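Local coordinates for putative sugar binding protein (Salmonella enterica subsp. enterica serovar Typhimurium, PDB 3KNZ) that is a putative sugar-binding protein of the SIS family that probably binds carbohydrate derivatives, perhaps phosphosugars as its relatives do, at residues G132-T137 against I145-C150. Sequence-based numbering, arbitrary orientation.
Sequences GVAPAT and ILTVPC
Gly132 O is approached by two groups: Cys150 CB stands 3.8 Å from it, and Val148 O, another acceptor and so no bonding partner, lies 3.9 Å away. The CA atoms come nearest here, Gly132 CA lying 5.1 Å from Val148 CA. One residue earlier in 145-150, Thr147 meets the residues that follow Gly132. Its methyl CG2, anti to the backbone N (chi1 -48° for OG1), reaches across to Val133 O at 3.6 Å and also meets Ala134 CB at 4.0 Å. Thr147 OG1 flanks the same alanine methyl at 4.1 Å. The loops touch through van der Waals contacts, their touching portions running 111° apart. The Ala134-Pro135 peptide is cis, and Pro135, its CB pointing away, does not touch 145-150, while an inverse gamma turn centred on Pro149 bends 145-150. Backbone hydrogen bonds of Leu146 with Ser129 and Val148 with Ala131 hold the second loop beside strand 126-131, and helix 161-179 packs against Val148. The contact thus lies where strand 126-131 ends and the chain leaves short edge strand 144-145, at one margin of the parallel, 2-1-3-4-5 ordered sheet of an SIS domain's alpha/beta fold.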
ATOM      1  N   GLY A 132     -21.020  -7.284   2.793  1.00 25.71           N
ATOM      2  CA  GLY A 132     -21.584  -7.598   4.099  1.00 25.38           C
ATOM      3  C   GLY A 132     -23.104  -7.643   4.059  1.00 25.33           C
ATOM      4  O   GLY A 132     -23.742  -7.988   5.050  1.00 26.16           O
ATOM      5  N   VAL A 133     -23.685  -7.281   2.918  1.00 24.66           N
ATOM      6  CA  VAL A 133     -25.135  -7.280   2.761  1.00 23.71           C
ATOM      7  C   VAL A 133     -25.515  -8.007   1.481  1.00 23.37           C
ATOM      8  O   VAL A 133     -24.673  -8.263   0.622  1.00 23.57           O
ATOM      9  CB  VAL A 133     -25.709  -5.839   2.716  1.00 23.77           C
ATOM     10  CG1 VAL A 133     -25.373  -5.086   3.994  1.00 22.43           C
ATOM     11  CG2 VAL A 133     -25.184  -5.084   1.503  1.00 21.90           C
ATOM     12  N   ALA A 134     -26.788  -8.352   1.366  1.00 22.91           N
ATOM     13  CA  ALA A 134     -27.280  -9.017   0.179  1.00 22.72           C
ATOM     14  C   ALA A 134     -28.722  -8.589  -0.060  1.00 23.11           C
ATOM     15  O   ALA A 134     -29.549  -8.663   0.843  1.00 24.59           O
ATOM     16  CB  ALA A 134     -27.181 -10.525   0.330  1.00 22.14           C
ATOM     17  N   PRO A 135     -29.028  -8.100  -1.269  1.00 22.57           N
ATOM     18  CA  PRO A 135     -28.073  -7.912  -2.357  1.00 22.44           C
ATOM     19  C   PRO A 135     -27.143  -6.713  -2.132  1.00 22.50           C
ATOM     20  O   PRO A 135     -27.482  -5.782  -1.398  1.00 22.60           O
ATOM     21  CB  PRO A 135     -28.962  -7.704  -3.591  1.00 22.05           C
ATOM     22  CG  PRO A 135     -30.290  -7.346  -3.075  1.00 22.45           C
ATOM     23  CD  PRO A 135     -30.421  -7.930  -1.706  1.00 21.94           C
ATOM     24  N   ALA A 136     -25.969  -6.765  -2.750  1.00 22.18           N
ATOM     25  CA  ALA A 136     -24.979  -5.705  -2.644  1.00 21.76           C
ATOM     26  C   ALA A 136     -24.692  -5.171  -4.044  1.00 21.80           C
ATOM     27  O   ALA A 136     -24.781  -5.913  -5.019  1.00 21.75           O
ATOM     28  CB  ALA A 136     -23.709  -6.238  -2.002  1.00 20.98           C
ATOM     29  N   THR A 137     -24.344  -3.890  -4.142  1.00 21.77           N
ATOM     30  CA  THR A 137     -24.065  -3.268  -5.438  1.00 21.61           C
ATOM     31  C   THR A 137     -22.981  -3.993  -6.246  1.00 22.27           C
ATOM     32  O   THR A 137     -23.074  -4.082  -7.470  1.00 23.07           O
ATOM     33  CB  THR A 137     -23.676  -1.783  -5.274  1.00 21.68           C
ATOM     34  OG1 THR A 137     -24.744  -1.071  -4.632  1.00 20.97           O
ATOM     35  CG2 THR A 137     -23.398  -1.147  -6.622  1.00 19.06           C
ATOM     36  N   ILE A 145     -21.420 -14.773  -6.133  1.00 23.87           N
ATOM     37  CA  ILE A 145     -21.701 -13.975  -4.952  1.00 23.68           C
ATOM     38  C   ILE A 145     -21.301 -14.768  -3.710  1.00 23.94           C
ATOM     39  O   ILE A 145     -21.966 -15.741  -3.354  1.00 23.86           O
ATOM     40  CB  ILE A 145     -23.188 -13.589  -4.841  1.00 23.12           C
ATOM     41  CG1 ILE A 145     -23.627 -12.706  -6.010  1.00 25.24           C
ATOM     42  CG2 ILE A 145     -23.451 -12.843  -3.549  1.00 21.47           C
ATOM     43  CD1 ILE A 145     -23.801 -13.432  -7.318  1.00 28.48           C
ATOM     44  N   LEU A 146     -20.219 -14.345  -3.056  1.00 24.58           N
ATOM     45  CA  LEU A 146     -19.715 -15.004  -1.838  1.00 24.44           C
ATOM     46  C   LEU A 146     -20.002 -14.145  -0.589  1.00 25.03           C
ATOM     47  O   LEU A 146     -19.157 -13.991   0.298  1.00 25.24           O
ATOM     48  CB  LEU A 146     -18.208 -15.259  -1.974  1.00 24.18           C
ATOM     49  CG  LEU A 146     -17.736 -15.908  -3.287  1.00 23.17           C
ATOM     50  CD1 LEU A 146     -16.219 -16.134  -3.261  1.00 18.18           C
ATOM     51  CD2 LEU A 146     -18.487 -17.214  -3.570  1.00 20.34           C
ATOM     52  N   THR A 147     -21.209 -13.597  -0.527  1.00 25.84           N
ATOM     53  CA  THR A 147     -21.605 -12.717   0.561  1.00 26.61           C
ATOM     54  C   THR A 147     -21.097 -13.172   1.921  1.00 27.65           C
ATOM     55  O   THR A 147     -21.131 -14.354   2.238  1.00 27.07           O
ATOM     56  CB  THR A 147     -23.147 -12.618   0.652  1.00 26.89           C
ATOM     57  OG1 THR A 147     -23.698 -12.356  -0.646  1.00 28.28           O
ATOM     58  CG2 THR A 147     -23.569 -11.514   1.631  1.00 25.06           C
ATOM     59  N   VAL A 148     -20.616 -12.215   2.713  1.00 29.83           N
ATOM     60  CA  VAL A 148     -20.210 -12.477   4.089  1.00 31.09           C
ATOM     61  C   VAL A 148     -21.529 -12.562   4.879  1.00 32.47           C
ATOM     62  O   VAL A 148     -22.312 -11.606   4.879  1.00 31.98           O
ATOM     63  CB  VAL A 148     -19.313 -11.343   4.662  1.00 31.30           C
ATOM     64  CG1 VAL A 148     -18.915 -11.641   6.110  1.00 30.19           C
ATOM     65  CG2 VAL A 148     -18.065 -11.140   3.796  1.00 29.46           C
ATOM     66  N   PRO A 149     -21.791 -13.714   5.525  1.00 33.63           N
ATOM     67  CA  PRO A 149     -23.040 -13.966   6.260  1.00 34.73           C
ATOM     68  C   PRO A 149     -23.177 -13.184   7.565  1.00 35.69           C
ATOM     69  O   PRO A 149     -22.880 -13.710   8.639  1.00 35.70           O
ATOM     70  CB  PRO A 149     -22.982 -15.474   6.539  1.00 34.71           C
ATOM     71  CG  PRO A 149     -21.537 -15.812   6.542  1.00 34.16           C
ATOM     72  CD  PRO A 149     -20.869 -14.863   5.589  1.00 33.92           C
ATOM     73  N   CYS A 150     -23.673 -11.954   7.469  1.00 36.74           N
ATOM     74  CA  CYS A 150     -23.796 -11.083   8.635  1.00 37.41           C
ATOM     75  C   CYS A 150     -25.207 -10.900   9.185  1.00 37.74           C
ATOM     76  O   CYS A 150     -25.359 -10.371  10.279  1.00 38.29           O
ATOM     77  CB  CYS A 150     -23.155  -9.730   8.335  1.00 37.70           C
ATOM     78  SG  CYS A 150     -21.358  -9.861   8.119  1.00 39.44           S
TER